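Local atomic coordinates of uncharacterized protein YacP (Bacillus subtilis, PDB entry 5MQ8), a protein that acts as the endoribonuclease Rae1, involved in ribosome-dependent mRNA decay, and belongs to the YacP-like NYN family of the PIN clan. Residues T96-A101 with Q114-K119; I49-A54 with E82-L87; A38-Y43 with E129-R134; A101-T106 with K119-L124. All coordinates share one frame; numbering follows the deposited sequence.

How the contacts relate
All four contacts lie on or beside one parallel sheet. Contact 1 pairs one edge strand, 117-119, with its neighbour 98-101, and contact 4 carries on from it, sharing A101 and K119, with centres about 11 Å apart; R118 NH2 of contact 1 lies 2.6 Å from D104 O. Contact 2 lies on the face that V100 enters, where V100 CG1 is 3.8 Å from I84 CG2. Contact 3 belongs to the helices of the other face and meets contact 4 where Y40 CE2 lies 3.7 Å from L124 CD1. The centres of contacts 2 and 3 are about 22 Å apart. Contact 4 borders D7, at the strand ends where PIN-like nucleases generally gather their acidic active-site residues.

Contact 1. Residues T96-A101 with Q114-K119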
loop_
_atom_site.group_PDB
_atom_site.type_symbol
_atom_site.label_atom_id
_atom_site.label_comp_id
_atom_site.label_asym_id
_atom_site.label_seq_id
_atom_site.Cartn_x
_atom_site.Cartn_y
_atom_site.Cartn_z
ATOM N N THR A 96 -7.844 -4.267 -34.291
ATOM C CA THR A 96 -7.123 -4.829 -33.142
ATOM C C THR A 96 -5.840 -5.573 -33.529
ATOM O O THR A 96 -5.869 -6.411 -34.433
ATOM C CB THR A 96 -8.107 -5.709 -32.327
ATOM O OG1 THR A 96 -8.938 -4.868 -31.523
ATOM C CG2 THR A 96 -7.424 -6.748 -31.440
ATOM N N GLN A 97 -4.725 -5.286 -32.807
ATOM C CA GLN A 97 -3.444 -5.980 -32.962
ATOM C C GLN A 97 -3.196 -6.917 -31.765
ATOM O O GLN A 97 -3.138 -6.465 -30.614
ATOM C CB GLN A 97 -2.267 -5.004 -33.166
ATOM C CG GLN A 97 -0.897 -5.678 -33.397
ATOM C CD GLN A 97 -0.837 -6.544 -34.641
ATOM O OE1 GLN A 97 -0.980 -7.772 -34.590
ATOM N NE2 GLN A 97 -0.627 -5.921 -35.789
ATOM N N ILE A 98 -3.069 -8.224 -32.057
ATOM C CA ILE A 98 -2.803 -9.268 -31.075
ATOM C C ILE A 98 -1.291 -9.380 -30.848
ATOM O O ILE A 98 -0.525 -9.483 -31.803
ATOM C CB ILE A 98 -3.445 -10.641 -31.480
ATOM C CG1 ILE A 98 -4.992 -10.543 -31.718
ATOM C CG2 ILE A 98 -3.097 -11.764 -30.487
ATOM C CD1 ILE A 98 -5.907 -10.145 -30.538
ATOM N N HIS A 99 -0.878 -9.339 -29.580
ATOM C CA HIS A 99 0.506 -9.526 -29.164
ATOM C C HIS A 99 0.535 -10.766 -28.293
ATOM O O HIS A 99 -0.378 -10.977 -27.497
ATOM C CB HIS A 99 1.023 -8.321 -28.379
ATOM C CG HIS A 99 1.034 -7.046 -29.157
ATOM N ND1 HIS A 99 2.162 -6.631 -29.845
ATOM C CD2 HIS A 99 0.060 -6.120 -29.315
ATOM C CE1 HIS A 99 1.839 -5.478 -30.403
ATOM N NE2 HIS A 99 0.585 -5.133 -30.118
ATOM N N VAL A 100 1.559 -11.612 -28.462
ATOM C CA VAL A 100 1.707 -12.830 -27.671
ATOM C C VAL A 100 3.047 -12.800 -26.962
ATOM O O VAL A 100 4.094 -12.774 -27.620
ATOM C CB VAL A 100 1.509 -14.139 -28.476
ATOM C CG1 VAL A 100 1.596 -15.367 -27.564
ATOM C CG2 VAL A 100 0.186 -14.128 -29.244
ATOM N N ALA A 101 3.016 -12.832 -25.619
ATOM C CA ALA A 101 4.233 -12.842 -24.816
ATOM C C ALA A 101 4.686 -14.280 -24.568
ATOM O O ALA A 101 4.040 -15.021 -23.817
ATOM C CB ALA A 101 4.013 -12.109 -23.504
ATOM N N GLN A 114 -0.693 -15.984 -38.363
ATOM C CA GLN A 114 -2.052 -15.439 -38.473
ATOM C C GLN A 114 -2.149 -13.952 -38.047
ATOM O O GLN A 114 -3.208 -13.503 -37.580
ATOM C CB GLN A 114 -3.046 -16.300 -37.666
ATOM C CG GLN A 114 -3.307 -17.676 -38.251
ATOM C CD GLN A 114 -3.930 -18.593 -37.235
ATOM O OE1 GLN A 114 -5.098 -18.452 -36.858
ATOM N NE2 GLN A 114 -3.165 -19.570 -36.781
ATOM N N GLY A 115 -1.051 -13.213 -38.215
ATOM C CA GLY A 115 -0.995 -11.786 -37.915
ATOM C C GLY A 115 -0.571 -11.364 -36.516
ATOM O O GLY A 115 -0.295 -10.179 -36.297
ATOM N N ALA A 116 -0.518 -12.312 -35.554
ATOM C CA ALA A 116 -0.113 -12.005 -34.180
ATOM C C ALA A 116 1.372 -11.710 -34.097
ATOM O O ALA A 116 2.168 -12.328 -34.809
ATOM C CB ALA A 116 -0.473 -13.146 -33.250
ATOM N N LEU A 117 1.737 -10.742 -33.244
ATOM C CA LEU A 117 3.121 -10.332 -33.032
ATOM C C LEU A 117 3.691 -11.001 -31.799
ATOM O O LEU A 117 3.000 -11.166 -30.798
ATOM C CB LEU A 117 3.254 -8.797 -32.938
ATOM C CG LEU A 117 2.964 -8.008 -34.230
ATOM C CD1 LEU A 117 2.809 -6.524 -33.949
ATOM C CD2 LEU A 117 4.057 -8.229 -35.284
ATOM N N ARG A 118 4.951 -11.398 -31.885
ATOM C CA ARG A 118 5.642 -12.087 -30.811
ATOM C C ARG A 118 6.414 -11.111 -29.949
ATOM O O ARG A 118 7.190 -10.301 -30.461
ATOM C CB ARG A 118 6.551 -13.187 -31.392
ATOM C CG ARG A 118 7.602 -13.707 -30.440
ATOM C CD ARG A 118 8.338 -14.889 -31.006
ATOM N NE ARG A 118 8.620 -15.798 -29.912
ATOM C CZ ARG A 118 8.333 -17.090 -29.894
ATOM N NH1 ARG A 118 7.851 -17.686 -30.975
ATOM N NH2 ARG A 118 8.582 -17.810 -28.817
ATOM N N LYS A 119 6.199 -11.205 -28.631
ATOM C CA LYS A 119 6.887 -10.411 -27.625
ATOM C C LYS A 119 7.642 -11.400 -26.745
ATOM O O LYS A 119 7.057 -12.378 -26.264
ATOM C CB LYS A 119 5.865 -9.581 -26.814
ATOM C CG LYS A 119 6.490 -8.565 -25.884
ATOM C CD LYS A 119 5.449 -7.867 -24.990
ATOM C CE LYS A 119 4.904 -6.577 -25.565
ATOM N NZ LYS A 119 3.987 -6.792 -26.707
HETATM O O HOH W 1 4.922 -6.945 -29.571
#
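Strands 98-101 and 117-119 run parallel with H99 beside L117, V100 beside R118 and A101 beside K119, their short axes 33° apart, and three backbone hydrogen bonds tie them together. V100 does two of these: its N donates to L117 O at 2.8 Å, almost head-on to the carbonyl, and its O receives K119 N. The third runs from L117 N to I98 O at 3.0 Å and is nearly straight.

On the face carrying H99, L117 and K119, the imidazole and the leucine lie side by side and point the same way, with H99 CE1 3.8 Å from L117 CD1. The same methyl also rests against Q97 CG. K119 leaves its backbone extended, then bends at chi3 (-92°) and again at chi4, which brings its ammonium back beside the ring. The two are joined through a water that sits 2.8 Å from H99 ND1 and accepts from K119 NZ at 3.0 Å. The far nitrogen, H99 NE2, is hydrogen-bonded to D2, so the ring is held at both of its nitrogens.

This is the edge of the five-stranded parallel sheet of the PIN-like fold: 117-119 is the outermost strand on this side, reached from 98-101 by a long loop without a helix.

The other face, where V100 and R118 point, is apolar next to helix 80-90. A116 CB touches two methyls, I98 CG2 at 4.1 Å and V100 CG2 at 4.2 Å, both on one side of it, and V100 goes on to pack against I84, W109 and F112. R118 instead sends its guanidinium to the carbonyl of D104.

Contact 2. Residues I49-A54 with E82-L87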
loop_
_atom_site.group_PDB
_atom_site.type_symbol
_atom_site.label_atom_id
_atom_site.label_comp_id
_atom_site.label_asym_id
_atom_site.label_seq_id
_atom_site.Cartn_x
_atom_site.Cartn_y
_atom_site.Cartn_z
ATOM N N ILE A 49 -4.622 -11.045 -21.211
ATOM C CA ILE A 49 -5.129 -12.375 -20.895
ATOM C C ILE A 49 -3.937 -13.275 -20.584
ATOM O O ILE A 49 -3.041 -13.428 -21.413
ATOM C CB ILE A 49 -6.097 -12.964 -21.962
ATOM C CG1 ILE A 49 -7.291 -12.002 -22.221
ATOM C CG2 ILE A 49 -6.596 -14.358 -21.514
ATOM C CD1 ILE A 49 -8.232 -12.386 -23.378
ATOM N N VAL A 50 -3.925 -13.869 -19.392
ATOM C CA VAL A 50 -2.835 -14.757 -18.987
ATOM C C VAL A 50 -3.299 -16.204 -19.122
ATOM O O VAL A 50 -4.299 -16.594 -18.519
ATOM C CB VAL A 50 -2.259 -14.419 -17.581
ATOM C CG1 VAL A 50 -1.028 -15.269 -17.272
ATOM C CG2 VAL A 50 -1.902 -12.938 -17.482
ATOM N N VAL A 51 -2.565 -16.983 -19.915
ATOM C CA VAL A 51 -2.844 -18.392 -20.181
ATOM C C VAL A 51 -1.820 -19.272 -19.472
ATOM O O VAL A 51 -0.612 -19.193 -19.730
ATOM C CB VAL A 51 -2.953 -18.692 -21.709
ATOM C CG1 VAL A 51 -3.187 -20.184 -21.982
ATOM C CG2 VAL A 51 -4.057 -17.861 -22.339
ATOM N N PHE A 52 -2.315 -20.100 -18.572
ATOM C CA PHE A 52 -1.505 -21.021 -17.810
ATOM C C PHE A 52 -1.771 -22.449 -18.249
ATOM O O PHE A 52 -2.927 -22.878 -18.342
ATOM C CB PHE A 52 -1.780 -20.893 -16.306
ATOM C CG PHE A 52 -1.289 -19.620 -15.662
ATOM C CD1 PHE A 52 0.074 -19.364 -15.530
ATOM C CD2 PHE A 52 -2.186 -18.702 -15.125
ATOM C CE1 PHE A 52 0.528 -18.195 -14.900
ATOM C CE2 PHE A 52 -1.728 -17.534 -14.496
ATOM C CZ PHE A 52 -0.377 -17.286 -14.398
ATOM N N ASP A 53 -0.691 -23.192 -18.497
ATOM C CA ASP A 53 -0.780 -24.597 -18.825
ATOM C C ASP A 53 -1.216 -25.271 -17.497
ATOM O O ASP A 53 -0.491 -25.184 -16.504
ATOM C CB ASP A 53 0.601 -25.111 -19.283
ATOM C CG ASP A 53 0.582 -26.569 -19.714
ATOM O OD1 ASP A 53 0.285 -27.438 -18.857
ATOM O OD2 ASP A 53 0.844 -26.836 -20.909
ATOM N N ALA A 54 -2.427 -25.879 -17.480
ATOM C CA ALA A 54 -3.023 -26.517 -16.293
ATOM C C ALA A 54 -2.216 -27.686 -15.687
ATOM O O ALA A 54 -2.393 -27.994 -14.505
ATOM C CB ALA A 54 -4.444 -26.963 -16.601
ATOM N N GLU A 82 -2.103 -23.392 -28.161
ATOM C CA GLU A 82 -3.387 -23.778 -28.759
ATOM C C GLU A 82 -4.514 -22.905 -28.194
ATOM O O GLU A 82 -5.329 -22.394 -28.967
ATOM C CB GLU A 82 -3.679 -25.272 -28.547
ATOM C CG GLU A 82 -2.740 -26.171 -29.339
ATOM C CD GLU A 82 -2.785 -27.658 -29.032
ATOM O OE1 GLU A 82 -3.340 -28.049 -27.979
ATOM O OE2 GLU A 82 -2.218 -28.435 -29.832
ATOM N N ARG A 83 -4.514 -22.677 -26.863
ATOM C CA ARG A 83 -5.491 -21.805 -26.209
ATOM C C ARG A 83 -5.311 -20.357 -26.654
ATOM O O ARG A 83 -6.293 -19.693 -26.965
ATOM C CB ARG A 83 -5.474 -21.959 -24.675
ATOM C CG ARG A 83 -6.487 -21.066 -23.929
ATOM C CD ARG A 83 -7.942 -21.302 -24.327
ATOM N NE ARG A 83 -8.358 -22.648 -23.954
ATOM C CZ ARG A 83 -9.347 -22.941 -23.121
ATOM N NH1 ARG A 83 -10.111 -21.979 -22.617
ATOM N NH2 ARG A 83 -9.608 -24.202 -22.816
ATOM N N ILE A 84 -4.056 -19.896 -26.746
ATOM C CA ILE A 84 -3.718 -18.550 -27.203
ATOM C C ILE A 84 -4.244 -18.321 -28.646
ATOM O O ILE A 84 -4.836 -17.272 -28.917
ATOM C CB ILE A 84 -2.210 -18.241 -27.004
ATOM C CG1 ILE A 84 -1.938 -17.917 -25.518
ATOM C CG2 ILE A 84 -1.746 -17.095 -27.903
ATOM C CD1 ILE A 84 -0.491 -18.000 -25.056
ATOM N N GLU A 85 -4.103 -19.331 -29.529
ATOM C CA GLU A 85 -4.626 -19.263 -30.903
ATOM C C GLU A 85 -6.169 -19.126 -30.897
ATOM O O GLU A 85 -6.698 -18.291 -31.624
ATOM C CB GLU A 85 -4.196 -20.506 -31.705
ATOM C CG GLU A 85 -4.571 -20.456 -33.179
ATOM C CD GLU A 85 -4.343 -21.742 -33.948
ATOM O OE1 GLU A 85 -3.871 -21.657 -35.104
ATOM O OE2 GLU A 85 -4.629 -22.832 -33.401
ATOM N N LYS A 86 -6.871 -19.932 -30.077
ATOM C CA LYS A 86 -8.335 -19.905 -29.943
ATOM C C LYS A 86 -8.787 -18.524 -29.470
ATOM O O LYS A 86 -9.718 -17.966 -30.051
ATOM C CB LYS A 86 -8.825 -20.985 -28.968
ATOM C CG LYS A 86 -8.870 -22.382 -29.567
ATOM C CD LYS A 86 -9.025 -23.431 -28.483
ATOM C CE LYS A 86 -8.666 -24.818 -28.963
ATOM N NZ LYS A 86 -8.673 -25.814 -27.859
ATOM N N LEU A 87 -8.092 -17.949 -28.455
ATOM C CA LEU A 87 -8.389 -16.617 -27.921
ATOM C C LEU A 87 -8.183 -15.526 -28.959
ATOM O O LEU A 87 -9.045 -14.663 -29.099
ATOM C CB LEU A 87 -7.553 -16.323 -26.669
ATOM C CG LEU A 87 -8.016 -17.028 -25.409
ATOM C CD1 LEU A 87 -6.882 -17.183 -24.451
ATOM C CD2 LEU A 87 -9.205 -16.301 -24.772
#
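V51 has the most surface buried in this contact, its two methyls meeting three residues of helix 80-90. CG2 does most of the work: it lies 3.6 Å from L87 CD1 and 3.8 Å from I84 CG1, touching two side chains about one helical turn apart. Chi1 of 178° sets the other methyl, V51 CG1, opposite the backbone N, where it faces the aliphatic start of R83, with R83 CG 3.9 Å away. R83 contributes only that part here; its chain bends twice and carries the guanidinium off to a salt bridge with E78. L87, second in buried surface, lies alongside V51 but points the other way, and its CD1 also reaches I49 CG2 at 4.1 Å, so one leucine methyl spans two residues of the strand that point to the same face. No hydrogen bond crosses the interface. Strand and helix run nearly antiparallel, 150° between their short axes, which is how a helix returning over a parallel sheet usually lies. Strand 47-52 has 3-7 on one flank and 70-73 on the other; I84 also packs on L5 and L87 on I72, while V50 and F52 turn to helix 23-44 on the opposite face of the sheet.

Contact 3. Residues A38-Y43 with E129-R134; sequences AEYQSY and ETIERR
Helices 23-44 and 121-145 pack together in the helical layer on one face of the sheet, and I131 packs against Y40 and Y43. The short axes pass 9.6 Å apart at a steep 73°. I131 uses all of its branches. CG2 meets Y43 CB at 3.5 Å, CG1 runs beside Y43 CD2 at 3.7 Å, and CD1 reaches the other tyrosine at Y40 CD2, also 3.7 Å. Both tyrosines hold CG opposite the backbone N (chi1 -172° each), but the rings diverge from neighbouring positions on the helix: Y40 sends its hydroxyl to E127, whereas the Y43 hydroxyl ends 3.4 Å from R134 CD. The R134 guanidinium is covered on one face by T130 CG2 from its own helix.

At the other margin two acids approach, E39 OE1 lying 4.1 Å from E132 OE2. K36 forms salt bridges with both, which probably offsets their repulsion. The second subunit closes over helix 23-44 here, its F161 packing on Y43 and its E162 bonding to S42 OG. Two helices lying against each other over a parallel sheet are typical of the alpha/beta/alpha sandwich of PIN-like domains.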
loop_
_atom_site.group_PDB
_atom_site.type_symbol
_atom_site.label_atom_id
_atom_site.label_comp_id
_atom_site.label_asym_id
_atom_site.label_seq_id
_atom_site.Cartn_x
_atom_site.Cartn_y
_atom_site.Cartn_z
ATOM N N ALA A 38 -1.794 -6.972 -13.883
ATOM C CA ALA A 38 -2.836 -6.018 -13.482
ATOM C C ALA A 38 -2.276 -4.612 -13.658
ATOM O O ALA A 38 -2.935 -3.781 -14.263
ATOM C CB ALA A 38 -3.245 -6.250 -12.032
ATOM N N GLU A 39 -1.022 -4.379 -13.197
ATOM C CA GLU A 39 -0.317 -3.110 -13.341
ATOM C C GLU A 39 -0.145 -2.748 -14.825
ATOM O O GLU A 39 -0.423 -1.607 -15.196
ATOM C CB GLU A 39 1.045 -3.172 -12.652
ATOM C CG GLU A 39 0.958 -3.000 -11.155
ATOM C CD GLU A 39 1.983 -3.749 -10.332
ATOM O OE1 GLU A 39 3.073 -4.055 -10.863
ATOM O OE2 GLU A 39 1.703 -4.009 -9.143
ATOM N N TYR A 40 0.267 -3.735 -15.669
ATOM C CA TYR A 40 0.458 -3.589 -17.113
ATOM C C TYR A 40 -0.852 -3.185 -17.778
ATOM O O TYR A 40 -0.849 -2.214 -18.539
ATOM C CB TYR A 40 0.995 -4.893 -17.745
ATOM C CG TYR A 40 1.405 -4.754 -19.197
ATOM C CD1 TYR A 40 0.475 -4.899 -20.224
ATOM C CD2 TYR A 40 2.727 -4.503 -19.546
ATOM C CE1 TYR A 40 0.842 -4.735 -21.559
ATOM C CE2 TYR A 40 3.114 -4.382 -20.881
ATOM C CZ TYR A 40 2.166 -4.490 -21.885
ATOM O OH TYR A 40 2.558 -4.360 -23.203
ATOM N N GLN A 41 -1.955 -3.934 -17.504
ATOM C CA GLN A 41 -3.275 -3.651 -18.067
ATOM C C GLN A 41 -3.715 -2.213 -17.715
ATOM O O GLN A 41 -4.110 -1.460 -18.608
ATOM C CB GLN A 41 -4.328 -4.677 -17.598
ATOM C CG GLN A 41 -5.753 -4.348 -18.089
ATOM C CD GLN A 41 -6.652 -5.501 -18.440
ATOM O OE1 GLN A 41 -6.239 -6.536 -18.954
ATOM N NE2 GLN A 41 -7.932 -5.334 -18.187
ATOM N N SER A 42 -3.655 -1.856 -16.422
ATOM C CA SER A 42 -4.065 -0.549 -15.925
ATOM C C SER A 42 -3.251 0.612 -16.505
ATOM O O SER A 42 -3.850 1.575 -16.966
ATOM C CB SER A 42 -4.033 -0.521 -14.403
ATOM O OG SER A 42 -4.499 0.734 -13.941
ATOM N N TYR A 43 -1.916 0.505 -16.525
ATOM C CA TYR A 43 -1.069 1.549 -17.082
ATOM C C TYR A 43 -1.302 1.785 -18.584
ATOM O O TYR A 43 -1.553 2.924 -18.998
ATOM C CB TYR A 43 0.416 1.255 -16.817
ATOM C CG TYR A 43 1.326 2.403 -17.208
ATOM C CD1 TYR A 43 1.563 3.461 -16.332
ATOM C CD2 TYR A 43 1.917 2.454 -18.468
ATOM C CE1 TYR A 43 2.365 4.538 -16.700
ATOM C CE2 TYR A 43 2.718 3.529 -18.847
ATOM C CZ TYR A 43 2.936 4.571 -17.960
ATOM O OH TYR A 43 3.719 5.641 -18.321
ATOM N N GLU A 129 8.927 -3.912 -15.503
ATOM C CA GLU A 129 9.813 -3.234 -14.555
ATOM C C GLU A 129 9.741 -1.708 -14.650
ATOM O O GLU A 129 9.726 -1.040 -13.612
ATOM C CB GLU A 129 11.256 -3.743 -14.662
ATOM C CG GLU A 129 11.414 -5.125 -14.044
ATOM C CD GLU A 129 12.764 -5.808 -14.180
ATOM O OE1 GLU A 129 13.511 -5.481 -15.131
ATOM O OE2 GLU A 129 13.055 -6.707 -13.357
ATOM N N THR A 130 9.632 -1.171 -15.880
ATOM C CA THR A 130 9.512 0.275 -16.160
ATOM C C THR A 130 8.165 0.799 -15.633
ATOM O O THR A 130 8.147 1.829 -14.962
ATOM C CB THR A 130 9.703 0.551 -17.685
ATOM O OG1 THR A 130 11.001 0.167 -18.096
ATOM C CG2 THR A 130 9.423 1.972 -18.088
ATOM N N ILE A 131 7.052 0.096 -15.970
ATOM C CA ILE A 131 5.677 0.425 -15.553
ATOM C C ILE A 131 5.549 0.424 -14.015
ATOM O O ILE A 131 4.981 1.360 -13.462
ATOM C CB ILE A 131 4.637 -0.487 -16.264
ATOM C CG1 ILE A 131 4.517 -0.112 -17.756
ATOM C CG2 ILE A 131 3.268 -0.442 -15.571
ATOM C CD1 ILE A 131 3.818 -1.119 -18.652
ATOM N N GLU A 132 6.133 -0.583 -13.340
ATOM C CA GLU A 132 6.153 -0.700 -11.883
ATOM C C GLU A 132 6.775 0.556 -11.243
ATOM O O GLU A 132 6.208 1.111 -10.300
ATOM C CB GLU A 132 7.010 -1.899 -11.458
ATOM C CG GLU A 132 6.274 -3.197 -11.210
ATOM C CD GLU A 132 7.161 -4.250 -10.573
ATOM O OE1 GLU A 132 8.194 -4.607 -11.186
ATOM O OE2 GLU A 132 6.850 -4.685 -9.439
ATOM N N ARG A 133 7.967 0.955 -11.732
ATOM C CA ARG A 133 8.720 2.106 -11.235
ATOM C C ARG A 133 7.994 3.409 -11.477
ATOM O O ARG A 133 8.030 4.279 -10.610
ATOM C CB ARG A 133 10.135 2.145 -11.843
ATOM C CG ARG A 133 11.110 1.185 -11.166
ATOM C CD ARG A 133 12.551 1.411 -11.621
ATOM N NE ARG A 133 12.811 0.888 -12.968
ATOM C CZ ARG A 133 13.270 -0.335 -13.230
ATOM N NH1 ARG A 133 13.527 -1.183 -12.241
ATOM N NH2 ARG A 133 13.471 -0.720 -14.484
ATOM N N ARG A 134 7.317 3.526 -12.632
ATOM C CA ARG A 134 6.561 4.705 -13.027
ATOM C C ARG A 134 5.332 4.881 -12.149
ATOM O O ARG A 134 5.089 5.995 -11.673
ATOM C CB ARG A 134 6.172 4.640 -14.513
ATOM C CG ARG A 134 6.810 5.746 -15.351
ATOM C CD ARG A 134 6.754 5.461 -16.843
ATOM N NE ARG A 134 8.073 5.607 -17.469
ATOM C CZ ARG A 134 8.366 5.207 -18.703
ATOM N NH1 ARG A 134 7.443 4.628 -19.458
ATOM N NH2 ARG A 134 9.591 5.369 -19.186
#

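Contact 4. Residues A101-T106 with K119-L124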
loop_
_atom_site.group_PDB
_atom_site.type_symbol
_atom_site.label_atom_id
_atom_site.label_comp_id
_atom_site.label_asym_id
_atom_site.label_seq_id
_atom_site.Cartn_x
_atom_site.Cartn_y
_atom_site.Cartn_z
ATOM N N ALA A 101 3.016 -12.832 -25.619
ATOM C CA ALA A 101 4.233 -12.842 -24.816
ATOM C C ALA A 101 4.686 -14.280 -24.568
ATOM O O ALA A 101 4.040 -15.021 -23.817
ATOM C CB ALA A 101 4.013 -12.109 -23.504
ATOM N N THR A 102 5.786 -14.678 -25.243
ATOM C CA THR A 102 6.426 -15.999 -25.149
ATOM C C THR A 102 7.810 -16.016 -25.801
ATOM O O THR A 102 8.018 -15.416 -26.860
ATOM C CB THR A 102 5.517 -17.155 -25.668
ATOM O OG1 THR A 102 6.074 -18.407 -25.264
ATOM C CG2 THR A 102 5.289 -17.134 -27.188
ATOM N N SER A 103 8.745 -16.737 -25.164
ATOM C CA SER A 103 10.098 -16.992 -25.671
ATOM C C SER A 103 10.246 -18.492 -25.995
ATOM O O SER A 103 11.354 -18.949 -26.276
ATOM C CB SER A 103 11.154 -16.554 -24.659
ATOM O OG SER A 103 11.315 -15.150 -24.726
ATOM N N ASP A 104 9.128 -19.256 -25.953
ATOM C CA ASP A 104 9.136 -20.692 -26.242
ATOM C C ASP A 104 9.172 -20.972 -27.735
ATOM O O ASP A 104 8.411 -20.377 -28.489
ATOM C CB ASP A 104 7.934 -21.403 -25.608
ATOM C CG ASP A 104 7.831 -22.866 -26.014
ATOM O OD1 ASP A 104 8.575 -23.702 -25.431
ATOM O OD2 ASP A 104 7.062 -23.169 -26.960
ATOM N N TYR A 105 9.988 -21.960 -28.146
ATOM C CA TYR A 105 10.074 -22.386 -29.543
ATOM C C TYR A 105 9.858 -23.902 -29.690
ATOM O O TYR A 105 9.976 -24.427 -30.793
ATOM C CB TYR A 105 11.378 -21.898 -30.195
ATOM C CG TYR A 105 11.409 -20.406 -30.453
ATOM C CD1 TYR A 105 11.904 -19.523 -29.497
ATOM C CD2 TYR A 105 10.971 -19.877 -31.667
ATOM C CE1 TYR A 105 11.946 -18.146 -29.734
ATOM C CE2 TYR A 105 11.019 -18.504 -31.921
ATOM C CZ TYR A 105 11.506 -17.643 -30.949
ATOM O OH TYR A 105 11.544 -16.290 -31.186
ATOM N N THR A 106 9.490 -24.595 -28.591
ATOM C CA THR A 106 9.199 -26.029 -28.609
ATOM C C THR A 106 7.824 -26.328 -29.210
ATOM O O THR A 106 7.618 -27.405 -29.776
ATOM C CB THR A 106 9.386 -26.694 -27.234
ATOM O OG1 THR A 106 8.405 -26.237 -26.310
ATOM C CG2 THR A 106 10.794 -26.543 -26.677
ATOM N N LYS A 119 6.199 -11.205 -28.631
ATOM C CA LYS A 119 6.887 -10.411 -27.625
ATOM C C LYS A 119 7.642 -11.400 -26.745
ATOM O O LYS A 119 7.057 -12.378 -26.264
ATOM C CB LYS A 119 5.865 -9.581 -26.814
ATOM C CG LYS A 119 6.490 -8.565 -25.884
ATOM C CD LYS A 119 5.449 -7.867 -24.990
ATOM C CE LYS A 119 4.904 -6.577 -25.565
ATOM N NZ LYS A 119 3.987 -6.792 -26.707
ATOM N N SER A 120 8.943 -11.200 -26.587
ATOM C CA SER A 120 9.741 -12.111 -25.773
ATOM C C SER A 120 9.496 -11.919 -24.274
ATOM O O SER A 120 9.007 -10.871 -23.841
ATOM C CB SER A 120 11.228 -11.959 -26.088
ATOM O OG SER A 120 11.700 -10.698 -25.658
ATOM N N ALA A 121 9.871 -12.935 -23.490
ATOM C CA ALA A 121 9.767 -12.929 -22.038
ATOM C C ALA A 121 10.563 -11.765 -21.429
ATOM O O ALA A 121 10.077 -11.110 -20.507
ATOM C CB ALA A 121 10.262 -14.249 -21.483
ATOM N N ARG A 122 11.774 -11.504 -21.979
ATOM C CA ARG A 122 12.701 -10.446 -21.587
ATOM C C ARG A 122 12.084 -9.073 -21.856
ATOM O O ARG A 122 12.177 -8.191 -21.000
ATOM C CB ARG A 122 14.025 -10.608 -22.367
ATOM C CG ARG A 122 15.236 -9.979 -21.679
ATOM C CD ARG A 122 16.560 -10.278 -22.378
ATOM N NE ARG A 122 17.033 -11.646 -22.146
ATOM C CZ ARG A 122 17.772 -12.035 -21.108
ATOM N NH1 ARG A 122 18.144 -13.302 -20.990
ATOM N NH2 ARG A 122 18.165 -11.153 -20.195
ATOM N N GLU A 123 11.448 -8.899 -23.038
ATOM C CA GLU A 123 10.793 -7.657 -23.437
ATOM C C GLU A 123 9.638 -7.339 -22.510
ATOM O O GLU A 123 9.532 -6.192 -22.071
ATOM C CB GLU A 123 10.272 -7.740 -24.876
ATOM C CG GLU A 123 11.300 -7.403 -25.940
ATOM C CD GLU A 123 11.049 -8.027 -27.301
ATOM O OE1 GLU A 123 9.882 -8.052 -27.757
ATOM O OE2 GLU A 123 12.035 -8.488 -27.916
ATOM N N LEU A 124 8.766 -8.342 -22.210
ATOM C CA LEU A 124 7.636 -8.110 -21.315
ATOM C C LEU A 124 8.135 -7.724 -19.926
ATOM O O LEU A 124 7.639 -6.746 -19.368
ATOM C CB LEU A 124 6.631 -9.283 -21.274
ATOM C CG LEU A 124 5.347 -9.046 -20.431
ATOM C CD1 LEU A 124 4.548 -7.844 -20.921
ATOM C CD2 LEU A 124 4.482 -10.295 -20.360
HETATM O O HOH W 2 13.436 -13.870 -23.644
#
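S103 OG is held at the start of helix 121-145 by two polar partners: A121 N donates to it at 2.9 Å, close to straight (168°), and a water lies 2.7 Å away. The helix start is a capping box. S120 is the N-cap and its OG accepts E123 N at 3.2 Å, while E123 OE1 weakly accepts from S120 N. With the water also accepting weakly from R122 N, each of the amides of A121, R122 and E123 has an acceptor, one of them supplied by the loop rather than the helix. S103 reaches it because OG stands beside its own backbone N (chi1 -79°), which also brings OG 3.5 Å from A121 CB.

Just before this, T102 N donates to K119 O at 2.8 Å, completing the parallel bridge of A101 with K119. T102 OG1 accepts D104 N at 3.2 Å in an ST turn and is hydrogen-bonded to D7 as well, so the loop is fixed to the end of strand 3-7. Further out, T106 OG1 donates to D104 OD1 at 2.7 Å, on that oxygen's syn lone pair. Below the cap, A101 CB touches L124 CD2 at 3.7 Å.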